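Local structure of ADP-ribosylating toxin CARDS (Mycoplasma pneumoniae, 4TLV) at residues N5-V10 with R133-D138; E82-Q87 with P183-L188; L272-V277 with C324-T329. The protein transfers ADP-ribose from NAD(+) to target proteins as the main virulence factor of its bacterium, and causes vacuoles and epithelial damage in host cells. One frame throughout, in Å; residues are numbered along the deposited sequence.

Contact 1 of 3, residues N5-V10 with R133-D138; sequences NPVRFV and REWFTD. With SO4 (sulfate ion), chain G.
Val7 and Val10 meet the indole of Trp135 in a small apolar contact without any hydrogen bond between the two segments. Val7 comes from the direction opposite to the tryptophan and brings both methyls to the six-membered part: CG2 is 3.5 Å from Trp135 CZ2, while CG1 lies over one face, displaced toward the rim. Val10 crosses at about a right angle, its CG1 touching the root of the indole, 4.0 Å from Trp135 CB. Here CG1 is anti to the carbonyl carbon (chi1 -68°), which sends this methyl to the tryptophan. Branched valines suit the place, since each offers a compact apolar surface that can lie against a broad flat ring.

Around this shell, Trp135 NE1 is hydrogen-bonded to Glu54 OE1, which would hold the indole in its turn, and the backbones of Val7 and Val10 are hydrogen-bonded to Ala192 and Ile83, respectively. Between the two valines Arg8 leads the other way, to a sulfate probably taken from the crystallisation liquor. Its NE gives a nearly straight bond to O3 (2.7 Å, 174°) and NH2 another to O1 (2.9 Å); Arg147 grips the same ion, and Phe9 CE2 lies over one guanidinium face. The valine-tryptophan contact joins the five-stranded sheet, through its border strand 9-14, to the central strand of the three-stranded sheet, the two-sheet core of the mono-ADP-ribosyltransferase fold.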
loop_
_atom_site.group_PDB
_atom_site.type_symbol
_atom_site.label_atom_id
_atom_site.label_comp_id
_atom_site.label_asym_id
_atom_site.label_seq_id
_atom_site.Cartn_x
_atom_site.Cartn_y
_atom_site.Cartn_z
ATOM N N ASN A 5 -8.263 10.469 -13.634
ATOM C CA ASN A 5 -7.263 10.076 -12.645
ATOM C C ASN A 5 -6.582 8.785 -13.072
ATOM O O ASN A 5 -6.589 7.799 -12.339
ATOM C CB ASN A 5 -7.942 9.849 -11.287
ATOM C CG ASN A 5 -9.133 8.895 -11.392
ATOM O OD1 ASN A 5 -9.877 8.920 -12.379
ATOM N ND2 ASN A 5 -9.311 8.044 -10.379
ATOM N N PRO A 6 -5.989 8.783 -14.265
ATOM C CA PRO A 6 -5.447 7.535 -14.796
ATOM C C PRO A 6 -4.126 7.210 -14.110
ATOM O O PRO A 6 -3.556 8.055 -13.419
ATOM C CB PRO A 6 -5.181 7.895 -16.256
ATOM C CG PRO A 6 -4.748 9.338 -16.171
ATOM C CD PRO A 6 -5.649 9.944 -15.110
ATOM N N VAL A 7 -3.646 5.988 -14.282
ATOM C CA VAL A 7 -2.264 5.697 -13.960
ATOM C C VAL A 7 -1.469 5.931 -15.241
ATOM O O VAL A 7 -1.580 5.178 -16.209
ATOM C CB VAL A 7 -2.110 4.261 -13.419
ATOM C CG1 VAL A 7 -0.675 3.855 -13.404
ATOM C CG2 VAL A 7 -2.704 4.174 -12.005
ATOM N N ARG A 8 -0.693 7.007 -15.259
ATOM C CA ARG A 8 -0.045 7.436 -16.488
ATOM C C ARG A 8 1.374 6.879 -16.590
ATOM O O ARG A 8 1.793 6.400 -17.643
ATOM C CB ARG A 8 -0.051 8.975 -16.567
ATOM C CG ARG A 8 0.719 9.557 -17.735
ATOM C CD ARG A 8 0.373 11.051 -17.923
ATOM N NE ARG A 8 1.497 11.831 -18.442
ATOM C CZ ARG A 8 2.012 11.696 -19.658
ATOM N NH1 ARG A 8 1.518 10.799 -20.512
ATOM N NH2 ARG A 8 3.031 12.463 -20.025
ATOM N N PHE A 9 2.114 6.947 -15.491
ATOM C CA PHE A 9 3.467 6.392 -15.466
ATOM C C PHE A 9 3.612 5.324 -14.395
ATOM O O PHE A 9 3.014 5.416 -13.306
ATOM C CB PHE A 9 4.507 7.503 -15.232
ATOM C CG PHE A 9 4.690 8.416 -16.416
ATOM C CD1 PHE A 9 5.281 7.947 -17.573
ATOM C CD2 PHE A 9 4.269 9.746 -16.368
ATOM C CE1 PHE A 9 5.450 8.769 -18.684
ATOM C CE2 PHE A 9 4.437 10.578 -17.476
ATOM C CZ PHE A 9 5.030 10.095 -18.626
ATOM N N VAL A 10 4.398 4.310 -14.715
ATOM C CA VAL A 10 4.823 3.318 -13.740
ATOM C C VAL A 10 6.356 3.305 -13.757
ATOM O O VAL A 10 6.965 3.983 -14.582
ATOM C CB VAL A 10 4.235 1.913 -14.028
ATOM C CG1 VAL A 10 2.717 1.908 -13.813
ATOM C CG2 VAL A 10 4.577 1.425 -15.432
ATOM N N ARG A 133 2.973 -2.231 -5.102
ATOM C CA ARG A 133 2.132 -1.428 -5.985
ATOM C C ARG A 133 2.290 -1.898 -7.425
ATOM O O ARG A 133 2.407 -1.079 -8.335
ATOM C CB ARG A 133 2.509 0.063 -5.885
ATOM C CG ARG A 133 2.359 0.658 -4.480
ATOM C CD ARG A 133 0.930 1.109 -4.178
ATOM N NE ARG A 133 0.464 2.245 -5.005
ATOM C CZ ARG A 133 0.673 3.533 -4.725
ATOM N NH1 ARG A 133 1.379 3.905 -3.649
ATOM N NH2 ARG A 133 0.177 4.469 -5.532
ATOM N N GLU A 134 2.295 -3.214 -7.636
ATOM C CA GLU A 134 2.674 -3.766 -8.946
ATOM C C GLU A 134 1.632 -3.572 -10.039
ATOM O O GLU A 134 0.460 -3.875 -9.861
ATOM C CB GLU A 134 3.036 -5.264 -8.879
ATOM C CG GLU A 134 3.372 -5.824 -10.285
ATOM C CD GLU A 134 3.887 -7.252 -10.290
ATOM O OE1 GLU A 134 3.849 -7.924 -9.235
ATOM O OE2 GLU A 134 4.324 -7.699 -11.372
ATOM N N TRP A 135 2.085 -3.049 -11.168
ATOM C CA TRP A 135 1.329 -3.119 -12.417
ATOM C C TRP A 135 2.184 -4.024 -13.292
ATOM O O TRP A 135 3.389 -3.792 -13.440
ATOM C CB TRP A 135 1.209 -1.728 -13.045
ATOM C CG TRP A 135 0.200 -0.858 -12.355
ATOM C CD1 TRP A 135 0.366 -0.177 -11.193
ATOM C CD2 TRP A 135 -1.142 -0.597 -12.793
ATOM N NE1 TRP A 135 -0.791 0.502 -10.871
ATOM C CE2 TRP A 135 -1.726 0.261 -11.844
ATOM C CE3 TRP A 135 -1.899 -1.002 -13.908
ATOM C CZ2 TRP A 135 -3.037 0.731 -11.967
ATOM C CZ3 TRP A 135 -3.196 -0.552 -14.021
ATOM C CH2 TRP A 135 -3.757 0.318 -13.052
ATOM N N PHE A 136 1.598 -5.092 -13.814
ATOM C CA PHE A 136 2.356 -5.976 -14.681
ATOM C C PHE A 136 1.917 -5.760 -16.114
ATOM O O PHE A 136 0.766 -5.385 -16.364
ATOM C CB PHE A 136 2.220 -7.447 -14.259
ATOM C CG PHE A 136 0.821 -8.014 -14.385
ATOM C CD1 PHE A 136 -0.103 -7.860 -13.354
ATOM C CD2 PHE A 136 0.446 -8.739 -15.513
ATOM C CE1 PHE A 136 -1.381 -8.392 -13.448
ATOM C CE2 PHE A 136 -0.841 -9.282 -15.608
ATOM C CZ PHE A 136 -1.747 -9.107 -14.565
ATOM N N THR A 137 2.834 -5.973 -17.057
ATOM C CA THR A 137 2.476 -5.849 -18.467
ATOM C C THR A 137 2.248 -7.244 -19.015
ATOM O O THR A 137 2.906 -8.210 -18.597
ATOM C CB THR A 137 3.552 -5.138 -19.289
ATOM O OG1 THR A 137 4.746 -5.925 -19.280
ATOM C CG2 THR A 137 3.852 -3.760 -18.690
ATOM N N ASP A 138 1.281 -7.349 -19.916
ATOM C CA ASP A 138 0.943 -8.620 -20.529
ATOM C C ASP A 138 1.852 -8.661 -21.744
ATOM O O ASP A 138 1.456 -8.288 -22.856
ATOM C CB ASP A 138 -0.540 -8.619 -20.915
ATOM C CG ASP A 138 -1.059 -9.991 -21.304
ATOM O OD1 ASP A 138 -0.255 -10.955 -21.371
ATOM O OD2 ASP A 138 -2.281 -10.101 -21.539
HETATM S S SO4 G . 3.670 14.581 -16.881
HETATM O O1 SO4 G . 4.023 14.619 -18.298
HETATM O O2 SO4 G . 3.145 15.882 -16.430
HETATM O O3 SO4 G . 2.633 13.573 -16.689
HETATM O O4 SO4 G . 4.872 14.252 -16.091
#

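Contact 2 of 3, residues E82-Q87 with P183-L188; sequences EIRADQ and PHYQEL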
loop_
_atom_site.group_PDB
_atom_site.type_symbol
_atom_site.label_atom_id
_atom_site.label_comp_id
_atom_site.label_asym_id
_atom_site.label_seq_id
_atom_site.Cartn_x
_atom_site.Cartn_y
_atom_site.Cartn_z
ATOM N N GLU A 82 11.193 5.373 -15.906
ATOM C CA GLU A 82 9.838 5.903 -15.894
ATOM C C GLU A 82 9.174 5.502 -17.207
ATOM O O GLU A 82 9.693 5.804 -18.280
ATOM C CB GLU A 82 9.893 7.423 -15.781
ATOM C CG GLU A 82 8.539 8.100 -15.883
ATOM C CD GLU A 82 8.665 9.617 -15.816
ATOM O OE1 GLU A 82 9.208 10.205 -16.763
ATOM O OE2 GLU A 82 8.236 10.201 -14.812
ATOM N N ILE A 83 8.029 4.822 -17.120
ATOM C CA ILE A 83 7.436 4.132 -18.258
ATOM C C ILE A 83 5.969 4.536 -18.402
ATOM O O ILE A 83 5.189 4.366 -17.463
ATOM C CB ILE A 83 7.492 2.593 -18.035
ATOM C CG1 ILE A 83 8.928 2.121 -17.753
ATOM C CG2 ILE A 83 6.848 1.836 -19.195
ATOM C CD1 ILE A 83 9.015 0.714 -17.124
ATOM N N ARG A 84 5.593 5.058 -19.571
ATOM C CA ARG A 84 4.205 5.424 -19.819
ATOM C C ARG A 84 3.395 4.145 -19.910
ATOM O O ARG A 84 3.731 3.247 -20.674
ATOM C CB ARG A 84 4.040 6.247 -21.117
ATOM C CG ARG A 84 2.596 6.608 -21.465
ATOM C CD ARG A 84 2.488 7.459 -22.775
ATOM N NE ARG A 84 3.423 6.985 -23.798
ATOM C CZ ARG A 84 3.241 5.894 -24.538
ATOM N NH1 ARG A 84 2.131 5.163 -24.405
ATOM N NH2 ARG A 84 4.176 5.526 -25.408
ATOM N N ALA A 85 2.322 4.078 -19.129
ATOM C CA ALA A 85 1.445 2.907 -19.119
ATOM C C ALA A 85 0.386 2.986 -20.220
ATOM O O ALA A 85 -0.022 4.069 -20.616
ATOM C CB ALA A 85 0.774 2.777 -17.770
ATOM N N ASP A 86 -0.051 1.827 -20.706
ATOM C CA ASP A 86 -1.087 1.769 -21.737
ATOM C C ASP A 86 -1.977 0.550 -21.457
ATOM O O ASP A 86 -1.865 -0.047 -20.393
ATOM C CB ASP A 86 -0.477 1.750 -23.156
ATOM C CG ASP A 86 0.434 0.533 -23.403
ATOM O OD1 ASP A 86 0.170 -0.539 -22.826
ATOM O OD2 ASP A 86 1.395 0.637 -24.211
ATOM N N GLN A 87 -2.856 0.191 -22.391
ATOM C CA GLN A 87 -3.877 -0.838 -22.135
ATOM C C GLN A 87 -3.314 -2.238 -21.856
ATOM O O GLN A 87 -4.056 -3.119 -21.410
ATOM C CB GLN A 87 -4.883 -0.912 -23.300
ATOM C CG GLN A 87 -4.255 -1.542 -24.544
ATOM C CD GLN A 87 -5.199 -1.654 -25.747
ATOM O OE1 GLN A 87 -6.243 -0.992 -25.812
ATOM N NE2 GLN A 87 -4.821 -2.498 -26.713
ATOM N N PRO A 183 15.318 9.568 -26.273
ATOM C CA PRO A 183 14.930 10.248 -27.520
ATOM C C PRO A 183 13.914 9.436 -28.334
ATOM O O PRO A 183 13.240 10.001 -29.191
ATOM C CB PRO A 183 16.257 10.365 -28.285
ATOM C CG PRO A 183 17.134 9.283 -27.699
ATOM C CD PRO A 183 16.745 9.195 -26.253
ATOM N N HIS A 184 13.818 8.132 -28.080
ATOM C CA HIS A 184 12.843 7.283 -28.755
ATOM C C HIS A 184 11.473 7.268 -28.074
ATOM O O HIS A 184 10.558 6.583 -28.532
ATOM C CB HIS A 184 13.361 5.848 -28.855
ATOM C CG HIS A 184 14.675 5.726 -29.565
ATOM N ND1 HIS A 184 14.828 6.014 -30.904
ATOM C CD2 HIS A 184 15.895 5.331 -29.123
ATOM C CE1 HIS A 184 16.087 5.812 -31.255
ATOM N NE2 HIS A 184 16.755 5.396 -30.193
ATOM N N TYR A 185 11.331 7.990 -26.970
ATOM C CA TYR A 185 10.044 8.031 -26.280
ATOM C C TYR A 185 8.977 8.670 -27.164
ATOM O O TYR A 185 9.228 9.669 -27.835
ATOM C CB TYR A 185 10.134 8.810 -24.958
ATOM C CG TYR A 185 8.783 9.007 -24.293
ATOM C CD1 TYR A 185 8.126 7.938 -23.679
ATOM C CD2 TYR A 185 8.163 10.257 -24.275
ATOM C CE1 TYR A 185 6.894 8.112 -23.074
ATOM C CE2 TYR A 185 6.922 10.441 -23.671
ATOM C CZ TYR A 185 6.294 9.351 -23.071
ATOM O OH TYR A 185 5.064 9.504 -22.472
ATOM N N GLN A 186 7.785 8.093 -27.161
ATOM C CA GLN A 186 6.651 8.705 -27.841
ATOM C C GLN A 186 5.584 9.115 -26.834
ATOM O O GLN A 186 5.151 8.291 -26.024
ATOM C CB GLN A 186 6.073 7.719 -28.872
ATOM C CG GLN A 186 7.080 7.322 -29.954
ATOM C CD GLN A 186 6.527 6.292 -30.923
ATOM O OE1 GLN A 186 5.315 6.193 -31.105
ATOM N NE2 GLN A 186 7.414 5.518 -31.549
ATOM N N GLU A 187 5.161 10.382 -26.867
ATOM C CA GLU A 187 4.100 10.841 -25.964
ATOM C C GLU A 187 2.752 10.516 -26.590
ATOM O O GLU A 187 2.288 11.220 -27.491
ATOM C CB GLU A 187 4.195 12.348 -25.685
ATOM C CG GLU A 187 3.129 12.856 -24.708
ATOM C CD GLU A 187 3.001 11.942 -23.493
ATOM O OE1 GLU A 187 3.932 11.942 -22.650
ATOM O OE2 GLU A 187 1.986 11.207 -23.396
ATOM N N LEU A 188 2.130 9.432 -26.151
ATOM C CA LEU A 188 0.887 9.012 -26.787
ATOM C C LEU A 188 -0.374 9.284 -25.964
ATOM O O LEU A 188 -1.463 8.917 -26.383
ATOM C CB LEU A 188 0.966 7.539 -27.168
ATOM C CG LEU A 188 2.065 7.233 -28.185
ATOM C CD1 LEU A 188 2.103 5.724 -28.479
ATOM C CD2 LEU A 188 1.865 8.056 -29.479
#
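Arg84, where strand 76-84 ends, stands across from Glu187 in an irregular loop, their CA atoms 8.2 Å apart, so that side chains and not backbone pairing bridge the distance. Nearly all of it is spanned by Arg84. The chain runs straight through CB and CG and then bends at chi3 (40°), which turns the guanidinium toward the carbonyl of Gln186. Leu188 CB sits 3.8 Å above the centre of one guanidinium face, with the leucine CD1 reaching on toward NH2; an aliphatic side chain is apt here, because the face of the cation offers no N-H.

The polar links across the contact are weak and bent. NE and NH2 share one acceptor, Gln186 O (3.1 Å from NE and 3.0 Å from NH2), and NE also leans to Tyr185 OH at 3.3 Å. The phenol approaches the guanidinium at its edge, with the two planes 46° apart. A firmer hold comes from Thr190 OG1, which is hydrogen-bonded to Arg84 NH1.

Tyr185 OH in turn donates to Glu187 OE1 (2.7 Å), meeting it from well above the carboxylate plane; this bond links two residues of the loop and probably holds the phenol beside the arginine. Glu187 OE2 is 4.5 Å from Arg84 NE and well out of the guanidinium plane; no N-H points at it, so between the charged groups only electrostatics acts. Glu187 OE1 also makes a salt bridge to Arg8, and OE2 takes the backbone N of Gln189. A long cation that can bind a carbonyl, a hydroxyl and an alkyl group together suits such a junction, in which a surface loop of the mono-ADP-ribosyltransferase domain is joined to the end of a strand of its five-stranded sheet.

Contact 3 of 3, residues L272-V277 with C324-T329; sequences LEDTPV and CLKDLT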
loop_
_atom_site.group_PDB
_atom_site.type_symbol
_atom_site.label_atom_id
_atom_site.label_comp_id
_atom_site.label_asym_id
_atom_site.label_seq_id
_atom_site.Cartn_x
_atom_site.Cartn_y
_atom_site.Cartn_z
ATOM N N LEU A 272 14.425 -6.071 13.480
ATOM C CA LEU A 272 13.640 -4.909 13.928
ATOM C C LEU A 272 14.005 -4.487 15.342
ATOM O O LEU A 272 14.172 -5.333 16.209
ATOM C CB LEU A 272 12.129 -5.186 13.858
ATOM C CG LEU A 272 11.596 -5.591 12.473
ATOM C CD1 LEU A 272 10.089 -5.747 12.519
ATOM C CD2 LEU A 272 11.997 -4.569 11.423
ATOM N N GLU A 273 14.111 -3.178 15.558
ATOM C CA GLU A 273 14.376 -2.603 16.874
ATOM C C GLU A 273 13.426 -1.443 17.077
ATOM O O GLU A 273 12.999 -0.816 16.112
ATOM C CB GLU A 273 15.812 -2.050 16.960
ATOM C CG GLU A 273 16.900 -3.070 16.700
ATOM C CD GLU A 273 18.235 -2.437 16.278
ATOM O OE1 GLU A 273 18.286 -1.216 15.944
ATOM O OE2 GLU A 273 19.232 -3.183 16.262
ATOM N N ASP A 274 13.101 -1.161 18.332
ATOM C CA ASP A 274 12.280 -0.010 18.675
ATOM C C ASP A 274 13.124 1.253 18.597
ATOM O O ASP A 274 14.151 1.359 19.267
ATOM C CB ASP A 274 11.720 -0.171 20.089
ATOM C CG ASP A 274 10.630 -1.230 20.176
ATOM O OD1 ASP A 274 10.110 -1.673 19.125
ATOM O OD2 ASP A 274 10.280 -1.595 21.312
ATOM N N THR A 275 12.705 2.209 17.779
ATOM C CA THR A 275 13.485 3.427 17.590
ATOM C C THR A 275 12.668 4.681 17.887
ATOM O O THR A 275 11.622 4.909 17.266
ATOM C CB THR A 275 13.998 3.537 16.126
ATOM O OG1 THR A 275 12.883 3.516 15.222
ATOM C CG2 THR A 275 14.912 2.367 15.772
ATOM N N PRO A 276 13.143 5.510 18.825
ATOM C CA PRO A 276 12.573 6.858 18.933
ATOM C C PRO A 276 13.073 7.696 17.756
ATOM O O PRO A 276 13.981 7.265 17.040
ATOM C CB PRO A 276 13.170 7.377 20.246
ATOM C CG PRO A 276 14.482 6.648 20.350
ATOM C CD PRO A 276 14.127 5.248 19.892
ATOM N N VAL A 277 12.492 8.876 17.557
ATOM C CA VAL A 277 12.810 9.698 16.403
ATOM C C VAL A 277 13.225 11.098 16.849
ATOM O O VAL A 277 12.474 11.783 17.556
ATOM C CB VAL A 277 11.597 9.820 15.452
ATOM C CG1 VAL A 277 11.962 10.673 14.240
ATOM C CG2 VAL A 277 11.119 8.404 15.018
ATOM N N CYS A 324 4.337 4.920 11.611
ATOM C CA CYS A 324 3.337 4.410 12.544
ATOM C C CYS A 324 3.854 4.394 13.973
ATOM O O CYS A 324 5.043 4.140 14.200
ATOM C CB CYS A 324 2.957 2.968 12.201
ATOM S SG CYS A 324 2.461 2.647 10.511
ATOM N N LEU A 325 2.953 4.630 14.930
ATOM C CA LEU A 325 3.239 4.399 16.346
ATOM C C LEU A 325 3.365 2.902 16.550
ATOM O O LEU A 325 2.615 2.134 15.954
ATOM C CB LEU A 325 2.093 4.882 17.227
ATOM C CG LEU A 325 2.184 6.230 17.920
ATOM C CD1 LEU A 325 0.966 6.423 18.852
ATOM C CD2 LEU A 325 3.498 6.364 18.695
ATOM N N LYS A 326 4.292 2.486 17.407
ATOM C CA LYS A 326 4.538 1.068 17.625
ATOM C C LYS A 326 3.309 0.303 18.108
ATOM O O LYS A 326 2.993 -0.750 17.563
ATOM C CB LYS A 326 5.688 0.853 18.623
ATOM C CG LYS A 326 5.883 -0.606 19.050
ATOM C CD LYS A 326 6.941 -0.700 20.159
ATOM C CE LYS A 326 7.025 -2.089 20.752
ATOM N NZ LYS A 326 7.395 -3.082 19.720
ATOM N N ASP A 327 2.632 0.803 19.136
ATOM C CA ASP A 327 1.592 -0.006 19.790
ATOM C C ASP A 327 0.191 0.229 19.224
ATOM O O ASP A 327 -0.172 1.347 18.847
ATOM C CB ASP A 327 1.559 0.229 21.304
ATOM C CG ASP A 327 2.835 -0.234 21.994
ATOM O OD1 ASP A 327 3.184 -1.427 21.875
ATOM O OD2 ASP A 327 3.484 0.606 22.645
ATOM N N LEU A 328 -0.596 -0.837 19.193
ATOM C CA LEU A 328 -2.023 -0.741 18.875
ATOM C C LEU A 328 -2.794 -0.128 20.031
ATOM O O LEU A 328 -2.395 -0.256 21.192
ATOM C CB LEU A 328 -2.580 -2.144 18.607
ATOM C CG LEU A 328 -1.890 -2.897 17.468
ATOM C CD1 LEU A 328 -2.538 -4.272 17.263
ATOM C CD2 LEU A 328 -1.970 -2.080 16.164
ATOM N N THR A 329 -3.926 0.503 19.730
ATOM C CA THR A 329 -4.792 1.014 20.784
ATOM C C THR A 329 -5.567 -0.135 21.392
ATOM O O THR A 329 -5.396 -1.294 20.994
ATOM C CB THR A 329 -5.819 2.023 20.250
ATOM O OG1 THR A 329 -6.777 1.323 19.451
ATOM C CG2 THR A 329 -5.142 3.086 19.402
#
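Lys326 and Asp274 carry the whole contact, a single salt bridge at the surface. From CB the lysine sets out toward the loop 272-277, with CG anti to the backbone N (chi1 172°), and CG continues the extended line. CD is the first atom to reach the aspartate, passing 3.5 Å from Asp274 OD1 and almost as near to OD2, so the carboxylate lies against the methylenes as well as the charged end. CE comes next and is closer to the other oxygen, 3.3 Å from Asp274 OD2. Only then does the chain bend, at chi4 (60°), and this turn swings NZ back to OD1, where it makes its hydrogen bond at 3.1 Å. The ammonium meets OD1 on the syn side and just 15° out of the carboxylate plane, a favourable approach, while OD2 stays 3.6 Å from NZ. The two side chains cross at about a right angle.

Behind the pair, the backbones of Lys326 and Thr275 are hydrogen-bonded to the adjacent residues Ile314 and Phe315, respectively, so one short piece of chain pairs with both segments. The backbone N and O of Glu273 are hydrogen-bonded to Gln430 and Arg435, and its carboxylate to His163. Asp274 ends the KELED motif, which is involved in trafficking to the host endoplasmic reticulum. A lysine suits this place because four methylenes carry its charge out from the backbone, and the last two lie against the carboxylate on the way. With both partners exposed to solvent, one hydrogen bond and an ion pair screened by water probably add only modest stability, which is consistent with a motif that is solvent-exposed in the crystal.

From the N terminus, segment 5-10 comes first and 82-87 second; 133-138 then closes contact 1 before 183-188 closes contact 2, so these two loops cross rather than nest. They also touch, since strands 9-14 and 76-84 are neighbours in one sheet. Together they bind the five-stranded sheet both to the three-stranded sheet and to the loop beyond strand 168-181, all within the transferase domain. Contact 3 follows in series, closing a shorter loop between the KELED region and the D2 beta-trefoil. Its centre lies about 32 Å from that of contact 1 and 41 Å from that of contact 2, on the opposite side of the chain's centre.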